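Local coordinates for phosphoenolpyruvate-protein phosphotransferase (Acinetobacter sp., PDB 3CI6) that probably passes the phosphoryl group of phosphoenolpyruvate to a protein histidine, this piece being its GAF domain, at residues N34-A37 against D38-V42; P67-V70 against G71-L75; V82-V85 against G86-E89. All coordinates share one frame; numbering follows the deposited sequence.

Interaction 1 (N34-A37 against D38-V42); sequences NQVA and DAMKV
The flat groups here are the Gln35 amide and the Asp38 carboxylate, which come close at the surface of the helix and are joined by a water rather than by direct contact. That water gives one hydrogen to Gln35 OE1 at 2.6 Å and another to Asp38 OD2. At its other end the amide is held by Glu18, which accepts a bond from Gln35 NE2, so both ends of the group have partners. The carboxylate is also met from above its plane: Lys41 NZ stands 3.1 Å from Asp38 OD1, 61° out of that plane, as a salt bridge. Lys41 NZ also donates to Asp38 O at 2.8 Å, so the lysine chain curls back over the end of the helix. With CG of Asp38 anti to its own N (chi1 -172°), the carboxylate lies within range of both the water and the lysine.

Toward the core, Val36 and selenomethionine Met40 run side by side, one turn apart, with Val36 CG1 3.8 Å from Met40 SE. Val36 packs on Leu150 and Leu153 of helix 144-167, and Met40 on Ala146 of the same helix.

The helix is closed off at Ala37 O, which takes the last N-H groups of the turn. Val42 N reaches Ala37 O at 3.3 Å in the carbonyl plane, on a lone pair. A second water links Ala37 O to Val42 O, the latter also bonded by Lys63 NZ. Val42 CG2 stands 4.4 Å from Ala37 CB. Positive phi at Lys41, the six-to-one bond and this apolar pair match a Schellman C-terminal cap in part, the Lys41 N bond going weakly to Ala37 O, and they finish helix 25-40 of the GAF domain.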
ATOM      1  N   ASN B  34      -0.079  10.356 -12.028  1.00  6.55           N
ATOM      2  CA  ASN B  34      -0.935  10.503 -13.205  1.00  6.70           C
ATOM      3  C   ASN B  34      -2.261   9.793 -12.994  1.00  6.34           C
ATOM      4  O   ASN B  34      -3.312  10.320 -13.342  1.00  7.23           O
ATOM      5  CB  ASN B  34      -0.194   9.999 -14.426  1.00  6.42           C
ATOM      6  CG  ASN B  34       0.789  11.027 -14.927  1.00  7.82           C
ATOM      7  OD1 ASN B  34       0.383  12.014 -15.569  1.00 10.64           O
ATOM      8  ND2 ASN B  34       2.058  10.876 -14.571  1.00  9.52           N
ATOM      9  N   GLN B  35      -2.209   8.593 -12.422  1.00  6.13           N
ATOM     10  CA  GLN B  35      -3.441   7.875 -12.157  1.00  6.94           C
ATOM     11  C   GLN B  35      -4.317   8.483 -11.075  1.00  6.41           C
ATOM     12  O   GLN B  35      -5.539   8.508 -11.241  1.00  7.73           O
ATOM     13  CB  GLN B  35      -3.201   6.392 -11.886  1.00  8.51           C
ATOM     14  CG  GLN B  35      -2.550   5.654 -13.020  1.00  9.23           C
ATOM     15  CD  GLN B  35      -3.397   5.489 -14.234  1.00 14.72           C
ATOM     16  OE1 GLN B  35      -4.477   6.093 -14.356  1.00 21.15           O
ATOM     17  NE2 GLN B  35      -2.960   4.631 -15.139  1.00 17.63           N
ATOM     18  N   VAL B  36      -3.703   9.042 -10.042  1.00  6.89           N
ATOM     19  CA  VAL B  36      -4.450   9.793  -9.020  1.00  7.21           C
ATOM     20  C   VAL B  36      -5.120  11.003  -9.687  1.00  6.95           C
ATOM     21  O   VAL B  36      -6.321  11.259  -9.500  1.00  8.38           O
ATOM     22  CB  VAL B  36      -3.585  10.236  -7.850  1.00  7.29           C
ATOM     23  CG1 VAL B  36      -4.315  11.300  -6.994  1.00  8.48           C
ATOM     24  CG2 VAL B  36      -3.221   8.984  -6.979  1.00  7.93           C
ATOM     25  N   ALA B  37      -4.398  11.751 -10.512  1.00  5.90           N
ATOM     26  CA  ALA B  37      -4.978  12.943 -11.128  1.00  7.82           C
ATOM     27  C   ALA B  37      -6.179  12.593 -11.996  1.00  7.53           C
ATOM     28  O   ALA B  37      -7.200  13.318 -12.011  1.00  8.46           O
ATOM     29  CB  ALA B  37      -3.940  13.661 -11.961  1.00  6.65           C
ATOM     30  N   ASP B  38      -6.084  11.475 -12.719  1.00  8.21           N
ATOM     31  CA  ASP B  38      -7.186  11.041 -13.580  1.00  8.46           C
ATOM     32  C   ASP B  38      -8.372  10.517 -12.753  1.00  8.44           C
ATOM     33  O   ASP B  38      -9.530  10.795 -13.066  1.00 10.16           O
ATOM     34  CB  ASP B  38      -6.704   9.969 -14.545  1.00  9.00           C
ATOM     35  CG  ASP B  38      -7.741   9.596 -15.606  1.00 13.21           C
ATOM     36  OD1 ASP B  38      -8.347  10.485 -16.216  1.00 20.77           O
ATOM     37  OD2 ASP B  38      -7.944   8.385 -15.808  1.00 22.19           O
ATOM     38  N   ALA B  39      -8.101   9.771 -11.699  1.00  7.84           N
ATOM     39  CA  ALA B  39      -9.169   9.162 -10.910  1.00  8.14           C
ATOM     40  C   ALA B  39      -9.964  10.184 -10.134  1.00  8.17           C
ATOM     41  O   ALA B  39     -11.162  10.008  -9.911  1.00  8.91           O
ATOM     42  CB  ALA B  39      -8.585   8.133  -9.949  1.00  8.68           C
HETATM   43  N   MSE B  40      -9.296  11.249  -9.697  1.00  8.23           N
HETATM   44  CA  MSE B  40      -9.936  12.320  -8.950  1.00  7.79           C
HETATM   45  C   MSE B  40     -10.352  13.526  -9.807  1.00  6.71           C
HETATM   46  O   MSE B  40     -11.146  14.353  -9.357  1.00  7.92           O
HETATM   47  CB  MSE B  40      -8.973  12.871  -7.879  1.00  7.86           C
HETATM   48  CG  MSE B  40      -8.483  11.869  -6.900  1.00  7.91           C
HETATM   49 SE   MSE B  40      -7.457  12.634  -5.414  0.80 12.74          SE
HETATM   50  CE  MSE B  40      -8.869  13.753  -4.659  1.00 11.60           C
ATOM     51  N   LYS B  41      -9.802  13.651 -11.017  1.00  6.51           N
ATOM     52  CA  LYS B  41      -9.995  14.823 -11.862  1.00  7.16           C
ATOM     53  C   LYS B  41      -9.573  16.108 -11.127  1.00  6.54           C
ATOM     54  O   LYS B  41     -10.367  17.023 -10.897  1.00  8.20           O
ATOM     55  CB  LYS B  41     -11.411  14.921 -12.428  1.00  7.73           C
ATOM     56  CG  LYS B  41     -11.798  13.705 -13.281  1.00  9.09           C
ATOM     57  CD  LYS B  41     -10.809  13.461 -14.410  1.00 14.57           C
ATOM     58  CE  LYS B  41     -11.395  12.605 -15.522  1.00 18.07           C
ATOM     59  NZ  LYS B  41     -11.248  11.153 -15.252  1.00 21.64           N
ATOM     60  N   VAL B  42      -8.300  16.132 -10.769  1.00  6.44           N
ATOM     61  CA  VAL B  42      -7.697  17.276 -10.091  1.00  5.72           C
ATOM     62  C   VAL B  42      -6.631  17.902 -10.977  1.00  6.25           C
ATOM     63  O   VAL B  42      -6.099  17.272 -11.873  1.00  7.08           O
ATOM     64  CB  VAL B  42      -7.151  16.901  -8.704  1.00  6.19           C
ATOM     65  CG1 VAL B  42      -8.329  16.506  -7.775  1.00  8.44           C
ATOM     66  CG2 VAL B  42      -6.135  15.777  -8.788  1.00  6.54           C
TER
HETATM   67  O   HOH W   1      -5.211   7.487 -16.482  1.00 48.06           O
HETATM   68  O   HOH W   2      -6.941  15.719 -14.220  1.00 32.99           O

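Interaction 2 (P67-V70 against G71-L75); sequences PESV and GHVSL
Ser69 and His72 close a tight turn: His72 N gives a hydrogen bond to Ser69 O at 2.9 Å, and the CA atoms of the two residues are 5.2 Å apart. The donor stands above the carbonyl plane, off the lone pairs. Val70 (psi 126°) and Gly71 (phi 85°) occupy the two middle positions, which makes this a type II beta turn with glycine at the position of positive phi. A bond from Val70 N to Pro67 O closes a short 3-10 turn, which overlaps the beta turn at Ser69 and Val70.

Among the side chains, Ser69 and Val73 meet on one flank, where Ser69 CB touches Val73 CG2 at 3.8 Å; the Ser69 hydroxyl lies beside the same methyl group. The His72 ring was modelled in two conformers. In the one given, CD2 approaches the carbonyl oxygens of Glu68 and Val70, a contact that remains doubtful.

The turn leads the chain into strand 74-76, outermost of the sheet within this chain. Gly71 and Val73 already make backbone hydrogen bonds with Leu59 of strand 56-63, Ser69 packs on that same leucine, and Val73 rests against Pro107 of a loop.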
ATOM      1  N   PRO B  67       6.994  19.726 -16.007  1.00  6.14           N
ATOM      2  CA  PRO B  67       7.942  18.614 -15.874  1.00  7.43           C
ATOM      3  C   PRO B  67       9.381  19.038 -15.629  1.00  7.97           C
ATOM      4  O   PRO B  67      10.144  18.282 -15.046  1.00  8.74           O
ATOM      5  CB  PRO B  67       7.806  17.865 -17.216  1.00  9.18           C
ATOM      6  CG  PRO B  67       6.612  18.330 -17.821  1.00  9.82           C
ATOM      7  CD  PRO B  67       6.187  19.628 -17.239  1.00  7.11           C
ATOM      8  N   GLU B  68       9.770  20.238 -16.057  1.00  7.78           N
ATOM      9  CA  GLU B  68      11.112  20.793 -15.737  1.00  8.53           C
ATOM     10  C   GLU B  68      11.379  20.819 -14.257  1.00  8.96           C
ATOM     11  O   GLU B  68      12.563  20.789 -13.834  1.00 10.83           O
ATOM     12  CB  GLU B  68      11.206  22.264 -16.189  1.00  8.46           C
ATOM     13  CG  GLU B  68      11.238  22.431 -17.622  1.00  9.27           C
ATOM     14  CD  GLU B  68      11.253  23.921 -18.043  1.00  8.25           C
ATOM     15  OE1 GLU B  68      11.137  24.900 -17.209  1.00 10.23           O
ATOM     16  OE2 GLU B  68      11.388  24.132 -19.209  1.00  4.64           O
ATOM     17  N   SER B  69      10.340  20.999 -13.470  1.00  8.52           N
ATOM     18  CA  SER B  69      10.472  21.166 -12.025  1.00  8.85           C
ATOM     19  C   SER B  69      10.890  19.859 -11.342  1.00  8.78           C
ATOM     20  O   SER B  69      11.485  19.884 -10.238  1.00  8.65           O
ATOM     21  CB  SER B  69       9.141  21.609 -11.400  1.00  8.95           C
ATOM     22  OG  SER B  69       8.803  22.917 -11.816  1.00 11.88           O
ATOM     23  N   VAL B  70      10.560  18.735 -11.969  1.00  8.43           N
ATOM     24  CA  VAL B  70      10.716  17.417 -11.338  1.00  8.04           C
ATOM     25  C   VAL B  70      12.201  17.152 -11.187  1.00  8.67           C
ATOM     26  O   VAL B  70      12.948  17.286 -12.154  1.00  9.94           O
ATOM     27  CB  VAL B  70      10.006  16.349 -12.151  1.00  7.68           C
ATOM     28  CG1 VAL B  70      10.295  14.938 -11.595  1.00 11.02           C
ATOM     29  CG2 VAL B  70       8.528  16.606 -12.144  1.00  8.13           C
ATOM     30  N   GLY B  71      12.618  16.834  -9.966  1.00  9.86           N
ATOM     31  CA  GLY B  71      14.020  16.635  -9.630  1.00  9.28           C
ATOM     32  C   GLY B  71      14.802  17.889  -9.294  1.00  9.65           C
ATOM     33  O   GLY B  71      16.001  17.805  -8.958  1.00 11.57           O
ATOM     34  N   HIS B  72      14.134  19.041  -9.331  0.50  9.55           N
ATOM     35  CA  HIS B  72      14.788  20.346  -9.265  0.50  9.85           C
ATOM     36  C   HIS B  72      14.080  21.386  -8.391  0.50 10.23           C
ATOM     37  O   HIS B  72      14.483  22.561  -8.362  0.50 11.09           O
ATOM     38  CB  HIS B  72      14.951  20.874 -10.689  0.50 10.09           C
ATOM     39  CG  HIS B  72      15.792  19.989 -11.554  0.50 10.34           C
ATOM     40  ND1 HIS B  72      17.154  19.866 -11.375  0.50 11.43           N
ATOM     41  CD2 HIS B  72      15.477  19.202 -12.610  0.50 11.48           C
ATOM     42  CE1 HIS B  72      17.635  19.031 -12.278  0.50 11.06           C
ATOM     43  NE2 HIS B  72      16.642  18.617 -13.038  0.50 11.03           N
ATOM     44  N   VAL B  73      12.984  20.990  -7.757  1.00 10.09           N
ATOM     45  CA  VAL B  73      12.335  21.812  -6.742  1.00  9.56           C
ATOM     46  C   VAL B  73      12.378  21.074  -5.411  1.00  9.19           C
ATOM     47  O   VAL B  73      12.022  19.894  -5.339  1.00  8.17           O
ATOM     48  CB  VAL B  73      10.869  22.065  -7.120  1.00 10.33           C
ATOM     49  CG1 VAL B  73      10.050  22.585  -5.878  1.00 14.15           C
ATOM     50  CG2 VAL B  73      10.812  23.002  -8.319  1.00 14.01           C
ATOM     51  N   SER B  74      12.854  21.759  -4.377  1.00  9.91           N
ATOM     52  CA  SER B  74      12.928  21.151  -3.066  1.00 10.83           C
ATOM     53  C   SER B  74      12.415  22.074  -1.997  1.00 10.99           C
ATOM     54  O   SER B  74      12.282  23.293  -2.200  1.00 11.07           O
ATOM     55  CB  SER B  74      14.311  20.708  -2.728  1.00 11.67           C
ATOM     56  OG  SER B  74      15.160  21.828  -2.644  1.00 13.34           O
ATOM     57  N   LEU B  75      12.110  21.466  -0.869  1.00 10.89           N
ATOM     58  CA  LEU B  75      11.581  22.140   0.299  1.00 10.47           C
ATOM     59  C   LEU B  75      12.346  21.715   1.531  1.00 10.47           C
ATOM     60  O   LEU B  75      12.685  20.544   1.675  1.00  9.42           O
ATOM     61  CB  LEU B  75      10.105  21.776   0.509  1.00 11.28           C
ATOM     62  CG  LEU B  75       9.149  22.143  -0.630  1.00 14.56           C
ATOM     63  CD1 LEU B  75       7.818  21.426  -0.622  1.00 18.27           C
ATOM     64  CD2 LEU B  75       8.943  23.660  -0.578  1.00 18.46           C
TER

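Interaction 3 (V82-V85 against G86-E89); sequences VGLV and GQRE
Leu84 O receives the N-H of Arg88 at 2.8 Å in a nearly straight bond, 169° at the hydrogen. The side chains of these two residues also run together, pointing the same way, with Leu84 CD1 3.9 Å from Arg88 CD. In Leu84, CG lies anti to the backbone N (chi1 -173°), beside the carbonyl carbon, and CD1 is the branch that reaches the aliphatic part of the arginine. The Arg88 chain bends about its CG-CD bond, and its NE forms a salt bridge with Glu90.

One residue earlier, Gln87 N bonds Gly83 O, also at 2.8 Å. The Gln87 chain, extended beyond CG, passes that carbonyl: its CG lies 3.2 Å from Gly83 O, and OE1 comes within 4.0 Å of Leu84 CD1. Gly86 N to Val82 O, at 3.2 Å, is the longest of these i to i+4 links. Together they form the last turns of helix 80-88, which packs against the antiparallel sheet of the GAF domain. Its inner side is formed by Val82 and Val85: Val82 lies on Val131 and Val133 of strand 127-136, and Val85 on Val131 as well as Phe117 and Pro121 of strand 116-124.

At Glu89 the chain leaves the helix with positive phi (57°), and the last of the links, from Glu89 N to Val85 O, is weak and bent. The Glu89 side chain touches Val128 and Met123.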
ATOM      1  N   VAL B  82       3.753  21.409   3.038  1.00 10.98           N
ATOM      2  CA  VAL B  82       4.344  20.093   2.839  1.00  9.92           C
ATOM      3  C   VAL B  82       5.161  19.690   4.073  1.00  9.89           C
ATOM      4  O   VAL B  82       5.057  18.551   4.587  1.00  8.73           O
ATOM      5  CB  VAL B  82       5.215  20.036   1.540  1.00 10.31           C
ATOM      6  CG1 VAL B  82       6.039  18.772   1.473  1.00 11.75           C
ATOM      7  CG2 VAL B  82       4.334  20.262   0.275  1.00 13.70           C
ATOM      8  N   GLY B  83       5.971  20.625   4.574  1.00  9.29           N
ATOM      9  CA  GLY B  83       6.724  20.346   5.798  1.00  8.82           C
ATOM     10  C   GLY B  83       5.805  20.005   6.954  1.00  8.19           C
ATOM     11  O   GLY B  83       6.125  19.133   7.773  1.00  7.35           O
ATOM     12  N   LEU B  84       4.655  20.683   7.039  1.00  8.79           N
ATOM     13  CA  LEU B  84       3.759  20.466   8.159  1.00  8.75           C
ATOM     14  C   LEU B  84       3.135  19.078   8.116  1.00  7.09           C
ATOM     15  O   LEU B  84       3.009  18.425   9.153  1.00  7.30           O
ATOM     16  CB  LEU B  84       2.658  21.521   8.181  1.00  9.78           C
ATOM     17  CG  LEU B  84       1.737  21.536   9.396  1.00 11.17           C
ATOM     18  CD1 LEU B  84       2.479  21.912  10.659  1.00 15.19           C
ATOM     19  CD2 LEU B  84       0.570  22.500   9.184  1.00 14.42           C
ATOM     20  N   VAL B  85       2.786  18.619   6.919  1.00  7.12           N
ATOM     21  CA  VAL B  85       2.243  17.280   6.741  1.00  6.30           C
ATOM     22  C   VAL B  85       3.270  16.271   7.256  1.00  6.40           C
ATOM     23  O   VAL B  85       2.948  15.320   7.976  1.00  7.22           O
ATOM     24  CB  VAL B  85       1.907  16.961   5.284  1.00  6.24           C
ATOM     25  CG1 VAL B  85       1.564  15.502   5.090  1.00  6.76           C
ATOM     26  CG2 VAL B  85       0.728  17.851   4.770  1.00  6.83           C
ATOM     27  N   GLY B  86       4.529  16.474   6.897  1.00  6.68           N
ATOM     28  CA  GLY B  86       5.594  15.588   7.334  1.00  7.15           C
ATOM     29  C   GLY B  86       5.877  15.656   8.808  1.00  7.55           C
ATOM     30  O   GLY B  86       6.155  14.619   9.452  1.00  9.91           O
ATOM     31  N   GLN B  87       5.838  16.857   9.391  1.00  8.40           N
ATOM     32  CA  GLN B  87       6.090  17.021  10.832  1.00  9.93           C
ATOM     33  C   GLN B  87       4.959  16.449  11.720  1.00  8.44           C
ATOM     34  O   GLN B  87       5.216  15.755  12.723  1.00 10.17           O
ATOM     35  CB  GLN B  87       6.251  18.509  11.170  1.00 10.86           C
ATOM     36  CG  GLN B  87       7.485  19.205  10.700  1.00 15.49           C
ATOM     37  CD  GLN B  87       7.422  20.748  10.978  1.00 16.84           C
ATOM     38  OE1 GLN B  87       6.406  21.436  10.697  1.00 25.33           O
ATOM     39  NE2 GLN B  87       8.480  21.265  11.528  1.00 22.55           N
ATOM     40  N   ARG B  88       3.722  16.738  11.330  1.00  7.82           N
ATOM     41  CA  ARG B  88       2.573  16.257  12.045  1.00  7.49           C
ATOM     42  C   ARG B  88       2.221  14.815  11.736  1.00  6.93           C
ATOM     43  O   ARG B  88       1.462  14.194  12.493  1.00  8.65           O
ATOM     44  CB  ARG B  88       1.392  17.152  11.779  1.00  8.55           C
ATOM     45  CG  ARG B  88       1.572  18.531  12.390  1.00  9.37           C
ATOM     46  CD  ARG B  88       0.249  19.319  12.459  1.00  9.79           C
ATOM     47  NE  ARG B  88      -0.644  18.672  13.384  1.00  9.50           N
ATOM     48  CZ  ARG B  88      -0.597  18.770  14.686  1.00 11.17           C
ATOM     49  NH1 ARG B  88       0.194  19.628  15.304  1.00 11.65           N
ATOM     50  NH2 ARG B  88      -1.418  17.991  15.379  1.00 14.12           N
ATOM     51  N   GLU B  89       2.716  14.285  10.619  1.00  6.25           N
ATOM     52  CA  GLU B  89       2.401  12.908  10.212  1.00  6.78           C
ATOM     53  C   GLU B  89       0.895  12.697  10.086  1.00  7.79           C
ATOM     54  O   GLU B  89       0.374  11.638  10.473  1.00  8.60           O
ATOM     55  CB  GLU B  89       3.027  11.885  11.182  1.00  6.99           C
ATOM     56  CG  GLU B  89       4.514  12.133  11.385  1.00  7.27           C
ATOM     57  CD  GLU B  89       5.191  11.183  12.356  1.00  7.18           C
ATOM     58  OE1 GLU B  89       4.545  10.248  12.884  1.00  9.81           O
ATOM     59  OE2 GLU B  89       6.408  11.404  12.574  1.00 11.16           O
TER

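How the interactions relate
The three contacts follow one another along the chain, each local to a helix end or a turn. Interaction 1 ends helix 25-40, and interaction 3 ends helix 80-88; they lie on opposite sides of the chain's centre, about 14 Å apart at their nearest atoms. Between them in sequence comes interaction 2, the turn leading into strand 74-76, outermost of the sheet within this chain. It touches interaction 3, where Leu75 CD1 packs 3.7 Å from Val82 CB and joins the strand to the helix that follows it, but not interaction 1, whose nearest atoms are about 9 Å away. All three belong to the one GAF domain of the longer enzyme.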